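Local coordinates for protein NH(3)-dependent NAD(+) synthetase (Francisella tularensis subsp. holarctica LVS, PDB 3FIU) that belongs to the NAD synthase family, of HUP-type alpha/beta fold, and binds adenosine monophosphate, pyrophosphate and magnesium at one site, at residues Trp148-Tyr152 with Arg229-His234; Gly38-Ala43 with Val183-Leu188; Leu169-Gln173 with Tyr210-Asp214. All blocks are in the same frame, centred on the assembly; numbering follows the deposited sequence.

Contact 1 of 3, residues Trp148-Tyr152 with Arg229-His234; sequences WYMGY and RINFWH
I230 is the first side chain of its helix to pack on the other segment: its CG2 methyl lies 3.7 Å from CE2 of Y149, while the sulfur of M150 passes its CA. One residue on, N231 reaches the same tyrosine through a water bonded to N231 OD1 and Y149 OH. The W233 CB points toward the other segment. The M150 chain, bent at chi2 and chi3, brings its CE to 3.6 Å from W233 CB, and M150 O lies at the edge of the indole. W233 CZ3 comes over one face of the Y152 ring, 3.6 Å from CG, with the planes inclined at 47°. A second water lies within hydrogen-bonding distance of M150 O and W233 O, though it has more acceptors around it than protons. H234 ND1 gives a hydrogen bond of 2.7 Å to Y149 O, in the carbonyl plane on a lone pair, and its imidazole lies in an offset stack with the Y149 ring, planes 9° apart; bond and stack together fix the imidazole's rotation. The contact joins the end of helix 145-150, finished by a Schellman motif at G151, to helix 224-235, with helices 202-206 and 210-218 packed against the pair.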
# COMPACT_ATOMS: atom_id res chain seq x y z
N TRP A 148 8.50 -13.20 -2.33
CA TRP A 148 7.24 -13.12 -3.06
C TRP A 148 6.39 -14.41 -2.88
O TRP A 148 5.24 -14.37 -2.39
CB TRP A 148 7.49 -12.77 -4.54
CG TRP A 148 6.25 -12.14 -5.15
CD1 TRP A 148 5.42 -12.68 -6.09
CD2 TRP A 148 5.68 -10.86 -4.79
NE1 TRP A 148 4.38 -11.81 -6.36
CE2 TRP A 148 4.52 -10.69 -5.58
CE3 TRP A 148 6.05 -9.84 -3.89
CZ2 TRP A 148 3.73 -9.54 -5.51
CZ3 TRP A 148 5.24 -8.69 -3.81
CH2 TRP A 148 4.09 -8.56 -4.62
N TYR A 149 6.97 -15.55 -3.23
CA TYR A 149 6.26 -16.82 -3.09
C TYR A 149 5.80 -17.14 -1.67
O TYR A 149 4.70 -17.68 -1.46
CB TYR A 149 7.10 -18.00 -3.65
CG TYR A 149 6.26 -19.24 -3.84
CD1 TYR A 149 5.56 -19.47 -5.03
CD2 TYR A 149 6.12 -20.17 -2.81
CE1 TYR A 149 4.75 -20.62 -5.19
CE2 TYR A 149 5.33 -21.34 -2.96
CZ TYR A 149 4.64 -21.53 -4.14
OH TYR A 149 3.86 -22.67 -4.28
N MET A 150 6.64 -16.84 -0.69
CA MET A 150 6.33 -17.15 0.69
C MET A 150 5.38 -16.09 1.29
O MET A 150 4.92 -16.24 2.43
CB MET A 150 7.61 -17.25 1.50
CG MET A 150 8.59 -18.33 1.01
SD MET A 150 7.92 -19.95 1.47
CE MET A 150 8.37 -20.01 3.20
N GLY A 151 5.10 -15.05 0.52
CA GLY A 151 4.47 -13.84 1.07
C GLY A 151 5.19 -13.30 2.32
O GLY A 151 4.52 -12.81 3.25
N TYR A 152 6.53 -13.38 2.35
CA TYR A 152 7.29 -12.87 3.49
C TYR A 152 7.61 -11.39 3.23
O TYR A 152 8.77 -11.00 2.93
CB TYR A 152 8.58 -13.68 3.78
CG TYR A 152 9.15 -13.44 5.18
CD1 TYR A 152 10.10 -14.30 5.74
CD2 TYR A 152 8.73 -12.35 5.95
CE1 TYR A 152 10.62 -14.07 7.04
CE2 TYR A 152 9.25 -12.11 7.23
CZ TYR A 152 10.19 -12.97 7.77
OH TYR A 152 10.67 -12.71 9.05
N ARG A 229 6.48 -26.25 5.41
CA ARG A 229 6.63 -24.82 5.71
C ARG A 229 6.38 -23.94 4.48
O ARG A 229 5.74 -22.89 4.60
CB ARG A 229 7.97 -24.49 6.36
CG ARG A 229 8.20 -25.09 7.77
CD ARG A 229 6.92 -25.22 8.59
NE ARG A 229 6.54 -24.00 9.29
CZ ARG A 229 5.30 -23.69 9.65
NH1 ARG A 229 4.29 -24.51 9.38
NH2 ARG A 229 5.06 -22.55 10.27
N ILE A 230 6.84 -24.40 3.30
CA ILE A 230 6.64 -23.65 2.05
C ILE A 230 5.17 -23.44 1.72
O ILE A 230 4.74 -22.30 1.52
CB ILE A 230 7.41 -24.25 0.82
CG1 ILE A 230 8.92 -24.11 1.03
CG2 ILE A 230 6.96 -23.60 -0.52
CD1 ILE A 230 9.80 -24.92 0.06
N ASN A 231 4.40 -24.53 1.66
CA ASN A 231 2.95 -24.42 1.40
C ASN A 231 2.22 -23.66 2.50
O ASN A 231 1.29 -22.96 2.19
CB ASN A 231 2.28 -25.80 1.24
CG ASN A 231 2.70 -26.54 -0.02
OD1 ASN A 231 2.52 -26.06 -1.15
ND2 ASN A 231 3.19 -27.77 0.17
N PHE A 232 2.62 -23.80 3.77
CA PHE A 232 1.93 -23.08 4.85
C PHE A 232 1.99 -21.54 4.64
O PHE A 232 0.95 -20.86 4.66
CB PHE A 232 2.48 -23.44 6.24
CG PHE A 232 1.99 -22.53 7.33
CD1 PHE A 232 2.82 -21.55 7.87
CD2 PHE A 232 0.68 -22.61 7.79
CE1 PHE A 232 2.36 -20.68 8.87
CE2 PHE A 232 0.21 -21.74 8.79
CZ PHE A 232 1.06 -20.78 9.33
N TRP A 233 3.20 -21.02 4.45
CA TRP A 233 3.42 -19.61 4.13
C TRP A 233 2.75 -19.15 2.83
O TRP A 233 2.08 -18.11 2.78
CB TRP A 233 4.94 -19.32 4.09
CG TRP A 233 5.54 -19.21 5.47
CD1 TRP A 233 5.70 -20.22 6.38
CD2 TRP A 233 6.07 -18.03 6.08
NE1 TRP A 233 6.27 -19.74 7.54
CE2 TRP A 233 6.52 -18.39 7.38
CE3 TRP A 233 6.23 -16.70 5.66
CZ2 TRP A 233 7.12 -17.47 8.26
CZ3 TRP A 233 6.82 -15.78 6.54
CH2 TRP A 233 7.26 -16.17 7.82
N HIS A 234 2.94 -19.90 1.75
CA HIS A 234 2.39 -19.52 0.46
C HIS A 234 0.87 -19.48 0.55
O HIS A 234 0.24 -18.57 -0.02
CB HIS A 234 2.79 -20.52 -0.62
CG HIS A 234 2.30 -20.17 -1.99
ND1 HIS A 234 2.81 -19.13 -2.73
CD2 HIS A 234 1.33 -20.73 -2.76
CE1 HIS A 234 2.19 -19.07 -3.90
NE2 HIS A 234 1.29 -20.03 -3.94
O HOH W 1 3.44 -23.84 -1.98
O HOH W 2 2.86 -15.67 4.11

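Contact 2 of 3, residues Gly38-Ala43 with Val183-Leu188. With MG (magnesium ion), chain E; POP (pyrophosphate 2-), chain H; AMP (adenosine monophosphate), chain G.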
# COMPACT_ATOMS: atom_id res chain seq x y z
N GLY A 38 20.56 -2.74 5.16
CA GLY A 38 21.85 -3.35 5.48
C GLY A 38 21.83 -4.81 5.07
O GLY A 38 22.87 -5.51 5.17
N GLY A 39 20.68 -5.26 4.56
CA GLY A 39 20.54 -6.63 3.97
C GLY A 39 20.94 -6.71 2.50
O GLY A 39 21.15 -5.70 1.84
N ILE A 40 21.02 -7.93 1.98
CA ILE A 40 21.46 -8.18 0.61
C ILE A 40 20.47 -7.73 -0.49
O ILE A 40 20.90 -7.25 -1.54
CB ILE A 40 21.77 -9.69 0.41
CG1 ILE A 40 22.47 -9.92 -0.92
CG2 ILE A 40 20.46 -10.56 0.47
CD1 ILE A 40 23.82 -9.31 -0.96
N ASP A 41 19.16 -7.90 -0.27
CA ASP A 41 18.17 -7.59 -1.34
C ASP A 41 18.21 -6.11 -1.66
O ASP A 41 18.30 -5.72 -2.82
CB ASP A 41 16.72 -7.96 -0.93
CG ASP A 41 16.52 -9.44 -0.65
OD1 ASP A 41 17.20 -10.29 -1.27
OD2 ASP A 41 15.63 -9.74 0.21
N SER A 42 18.16 -5.28 -0.61
CA SER A 42 18.17 -3.83 -0.85
C SER A 42 19.55 -3.37 -1.30
O SER A 42 19.65 -2.44 -2.12
CB SER A 42 17.69 -3.04 0.37
OG SER A 42 18.43 -3.41 1.54
N ALA A 43 20.61 -4.03 -0.82
CA ALA A 43 21.96 -3.71 -1.29
C ALA A 43 22.09 -3.91 -2.82
O ALA A 43 22.60 -3.03 -3.57
CB ALA A 43 23.01 -4.51 -0.52
N VAL A 183 29.24 -5.84 -3.37
CA VAL A 183 28.53 -5.42 -2.18
C VAL A 183 29.44 -5.79 -0.99
O VAL A 183 30.05 -6.84 -1.03
CB VAL A 183 27.14 -6.15 -2.13
CG1 VAL A 183 26.54 -6.18 -0.75
CG2 VAL A 183 26.15 -5.51 -3.14
N PRO A 184 29.56 -4.91 0.03
CA PRO A 184 30.43 -5.25 1.17
C PRO A 184 30.23 -6.64 1.77
O PRO A 184 29.10 -7.13 1.98
CB PRO A 184 30.09 -4.17 2.19
CG PRO A 184 29.83 -3.01 1.32
CD PRO A 184 28.98 -3.57 0.20
N LYS A 185 31.37 -7.25 2.06
CA LYS A 185 31.44 -8.60 2.60
C LYS A 185 30.46 -8.92 3.74
O LYS A 185 29.86 -10.00 3.73
CB LYS A 185 32.88 -8.89 3.04
CG LYS A 185 33.07 -10.26 3.66
CD LYS A 185 34.56 -10.51 3.96
CE LYS A 185 34.77 -11.82 4.72
NZ LYS A 185 34.26 -13.00 3.94
N ASN A 186 30.33 -8.04 4.74
CA ASN A 186 29.39 -8.34 5.84
C ASN A 186 27.94 -8.50 5.40
O ASN A 186 27.19 -9.29 6.00
CB ASN A 186 29.45 -7.35 6.99
CG ASN A 186 28.88 -7.93 8.26
OD1 ASN A 186 29.34 -8.97 8.72
ND2 ASN A 186 27.84 -7.32 8.79
N ILE A 187 27.57 -7.77 4.36
CA ILE A 187 26.21 -7.88 3.79
C ILE A 187 26.06 -9.23 3.07
O ILE A 187 25.05 -9.92 3.24
CB ILE A 187 25.92 -6.71 2.86
CG1 ILE A 187 25.95 -5.40 3.69
CG2 ILE A 187 24.56 -6.89 2.11
CD1 ILE A 187 25.82 -4.14 2.82
N LEU A 188 27.09 -9.60 2.30
CA LEU A 188 27.14 -10.93 1.66
C LEU A 188 27.01 -12.07 2.67
O LEU A 188 26.36 -13.06 2.41
CB LEU A 188 28.44 -11.10 0.84
CG LEU A 188 28.63 -10.21 -0.41
CD1 LEU A 188 29.96 -10.51 -1.11
CD2 LEU A 188 27.46 -10.33 -1.40
MG MG E . 14.55 -8.90 1.82
P1 POP H . 16.99 -6.95 2.82
O1 POP H . 17.85 -5.99 2.04
O2 POP H . 15.65 -7.15 2.15
O3 POP H . 16.76 -6.55 4.27
O POP H . 17.71 -8.40 2.77
P2 POP H . 17.12 -9.70 3.53
O4 POP H . 15.77 -10.05 2.95
O5 POP H . 18.14 -10.74 3.16
O6 POP H . 17.07 -9.53 5.03
P AMP G . 13.29 -7.63 4.75
O1P AMP G . 13.16 -8.47 3.49
O2P AMP G . 12.00 -7.64 5.58
O3P AMP G . 14.52 -7.78 5.58
O5' AMP G . 13.29 -6.08 4.26
C5' AMP G . 12.39 -5.68 3.20
C4' AMP G . 12.80 -4.30 2.73
O4' AMP G . 12.38 -3.28 3.65
C3' AMP G . 14.31 -4.11 2.65
O3' AMP G . 14.78 -4.69 1.44
C2' AMP G . 14.43 -2.59 2.66
O2' AMP G . 14.23 -2.04 1.34
C1' AMP G . 13.29 -2.18 3.59
N9 AMP G . 13.83 -1.99 4.95
C8 AMP G . 13.78 -2.87 5.99
N7 AMP G . 14.40 -2.36 7.09
C5 AMP G . 14.87 -1.14 6.74
C6 AMP G . 15.60 -0.07 7.44
N6 AMP G . 16.00 -0.23 8.72
N1 AMP G . 15.85 1.04 6.71
C2 AMP G . 15.49 1.21 5.42
N3 AMP G . 14.80 0.27 4.71
C4 AMP G . 14.48 -0.89 5.34
O HOH W 3 13.26 -7.82 0.34
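The glycine-rich turn between strand 31-35 and helix 40-51, which wraps pyrophosphate, rests its outer side on the start of helix 185-189. I187 is the main apolar partner. Its CG1 lies 3.4 Å from G38 O, and a chi1 of -64° sets CG2 anti to the backbone N, so that it meets G39 O, I40 CA and A43 CB. I40 sends CG1 away from its own backbone N (chi1 -169°), which carries CD1 across to L188 CD2 at 3.8 Å and to I187 CG2, while V183 CG1 touches A43 CB at 3.9 Å. No hydrogen bond crosses between the segments.

The polar work is done on the ligand side. S42 holds POP O1 twice, from its N at 2.8 Å in a nearly straight bond and from OG at 2.7 Å; D41 N adds a weak bond to the bridging POP O. D41 OD2 binds magnesium at 2.1 Å, alongside POP O2 and O4, AMP O1P, a water and E147, whereas D41 OD1 is paired with K171. G39 has no side chain to collide with pyrophosphate, and the backbone angles of G38 themselves favour glycine. Such a strand, a glycine-rich SGGxDS loop gripping phosphate and a helix just behind it form the PP-loop, characteristic of this branch of the HUP-type fold.

Contact 3 of 3, residues Leu169-Gln173 with Tyr210-Asp214. With POP (pyrophosphate 2-), chain H.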
# COMPACT_ATOMS: atom_id res chain seq x y z
N LEU A 169 14.08 -13.45 -9.12
CA LEU A 169 15.34 -14.07 -8.66
C LEU A 169 15.25 -14.93 -7.40
O LEU A 169 14.64 -14.54 -6.40
CB LEU A 169 16.39 -12.98 -8.43
CG LEU A 169 16.82 -12.08 -9.59
CD1 LEU A 169 17.78 -10.99 -9.11
CD2 LEU A 169 17.46 -12.87 -10.72
N LYS A 170 15.90 -16.10 -7.45
CA LYS A 170 16.08 -16.94 -6.27
C LYS A 170 17.08 -16.24 -5.35
O LYS A 170 17.88 -15.42 -5.81
CB LYS A 170 16.70 -18.29 -6.68
CG LYS A 170 15.74 -19.24 -7.38
CD LYS A 170 16.50 -20.51 -7.83
CE LYS A 170 17.29 -20.27 -9.11
NZ LYS A 170 18.34 -21.32 -9.34
N LYS A 171 17.05 -16.59 -4.08
CA LYS A 171 17.92 -15.91 -3.11
C LYS A 171 19.41 -16.11 -3.48
O LYS A 171 20.21 -15.17 -3.41
CB LYS A 171 17.62 -16.41 -1.70
CG LYS A 171 18.28 -15.57 -0.58
CD LYS A 171 17.59 -14.20 -0.48
CE LYS A 171 18.19 -13.38 0.68
NZ LYS A 171 17.40 -12.08 0.88
N SER A 172 19.77 -17.32 -3.90
CA SER A 172 21.14 -17.59 -4.33
C SER A 172 21.56 -16.71 -5.50
O SER A 172 22.73 -16.31 -5.60
CB SER A 172 21.31 -19.08 -4.67
OG SER A 172 20.58 -19.38 -5.85
N GLN A 173 20.62 -16.40 -6.40
CA GLN A 173 20.92 -15.52 -7.51
C GLN A 173 21.07 -14.06 -7.07
O GLN A 173 21.89 -13.33 -7.63
CB GLN A 173 19.86 -15.62 -8.61
CG GLN A 173 19.92 -16.96 -9.34
CD GLN A 173 18.71 -17.22 -10.21
OE1 GLN A 173 17.59 -16.74 -9.92
NE2 GLN A 173 18.91 -18.01 -11.26
N TYR A 210 16.55 -20.91 2.66
CA TYR A 210 16.45 -20.35 1.32
C TYR A 210 16.84 -21.35 0.26
O TYR A 210 16.30 -21.32 -0.84
CB TYR A 210 17.25 -19.04 1.16
CG TYR A 210 16.49 -17.85 1.74
CD1 TYR A 210 16.87 -17.27 2.97
CD2 TYR A 210 15.36 -17.33 1.07
CE1 TYR A 210 16.14 -16.17 3.51
CE2 TYR A 210 14.65 -16.25 1.59
CZ TYR A 210 15.04 -15.67 2.80
OH TYR A 210 14.31 -14.59 3.27
N GLN A 211 17.78 -22.25 0.57
CA GLN A 211 18.19 -23.24 -0.44
C GLN A 211 17.01 -24.15 -0.79
O GLN A 211 16.78 -24.45 -1.97
CB GLN A 211 19.41 -24.06 -0.00
CG GLN A 211 20.07 -24.79 -1.20
CD GLN A 211 20.39 -23.85 -2.37
OE1 GLN A 211 21.08 -22.84 -2.20
NE2 GLN A 211 19.85 -24.16 -3.56
N GLU A 212 16.27 -24.55 0.24
CA GLU A 212 15.04 -25.33 0.08
C GLU A 212 13.99 -24.58 -0.72
O GLU A 212 13.44 -25.13 -1.68
CB GLU A 212 14.49 -25.80 1.42
CG GLU A 212 15.29 -26.97 1.99
CD GLU A 212 15.03 -27.23 3.46
OE1 GLU A 212 14.90 -26.28 4.26
OE2 GLU A 212 14.96 -28.42 3.83
N ILE A 213 13.72 -23.32 -0.37
CA ILE A 213 12.75 -22.55 -1.16
C ILE A 213 13.22 -22.42 -2.61
O ILE A 213 12.43 -22.59 -3.54
CB ILE A 213 12.40 -21.15 -0.53
CG1 ILE A 213 11.92 -21.28 0.93
CG2 ILE A 213 11.36 -20.40 -1.40
CD1 ILE A 213 12.04 -19.97 1.72
N ASP A 214 14.51 -22.14 -2.82
CA ASP A 214 15.04 -21.93 -4.16
C ASP A 214 14.88 -23.24 -4.98
O ASP A 214 14.48 -23.21 -6.14
CB ASP A 214 16.53 -21.59 -4.14
CG ASP A 214 16.83 -20.12 -3.79
OD1 ASP A 214 15.90 -19.30 -3.64
OD2 ASP A 214 18.05 -19.79 -3.70
P1 POP H . 16.99 -6.95 2.82
O1 POP H . 17.85 -5.99 2.04
O2 POP H . 15.65 -7.15 2.15
O3 POP H . 16.76 -6.55 4.27
O POP H . 17.71 -8.40 2.77
P2 POP H . 17.12 -9.70 3.53
O4 POP H . 15.77 -10.05 2.95
O5 POP H . 18.14 -10.74 3.16
O6 POP H . 17.07 -9.53 5.03
O HOH W 4 14.80 -12.80 1.26
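K171 lies along the face of the Y210 ring and carries on past it to pyrophosphate. Its CB, pointing toward the helix of Y210, is 3.7 Å from Y210 CD2. CG, anti to the backbone N (chi1 -169°), comes over one face of the ring, displaced toward the rim, in a CH-pi contact 4.0 Å from the centroid. The chain bends once, at chi2, and then runs extended: CD passes CE2 of Y210, CE approaches POP O5, and NZ donates to POP O5 at 2.7 Å and weakly to O4. The ammonium also gives a proton to a water, which in turn donates to Y210 OH. Y210 OH is further tied to D202. Any cation-pi attraction between the ammonium and this ring is long and at most weak. The alkyl part of the lysine is thus guided by an aromatic surface, while its ammonium is met by oxygens, among them those of pyrophosphate and water.

At the foot of the lysine, D214 turns its carboxylate to the beginning of helix 171-180. OD2 accepts S172 N at 3.0 Å on its syn lone pair, with a nearly straight N-H (166°), and takes a weak further bond from S172 OG. OD1, whose position is less sure, receives K171 N. The methylenes of K170 lie across the carboxylate, while its NZ goes on to D218. K170 N donates to Q173 OE1 at 3.1 Å, from the N-cap residue to the side chain three places on, the backbone half of a capping box only. The arrangement is that of a carboxylate from one helix accepting first-turn N-H groups at the N terminus of another, probably favoured by the helix dipole, with the lysine of that turn reaching the pyrophosphate site.

Contacts 2 and 3 are buried and both touch pyrophosphate, whereas contact 1 is only partly buried and touches no ligand. Contacts 2 and 3 are connected by the D41-K171 salt bridge, which joins a magnesium ligand to a phosphate-binding lysine. Contacts 1 and 3 meet instead through apolar packing, with I213 set against M150 and I230, and contact 3 is nested within the loop that contact 1 closes. Across the paired segments, contact 2 has apolar side chains packed on each other and on the glycine backbone, without a hydrogen bond; contact 1 has aromatic stacking, one direct hydrogen bond and two bridging waters; contact 3 combines carboxylate-to-amide bonds with lysine-on-tyrosine CH-pi packing.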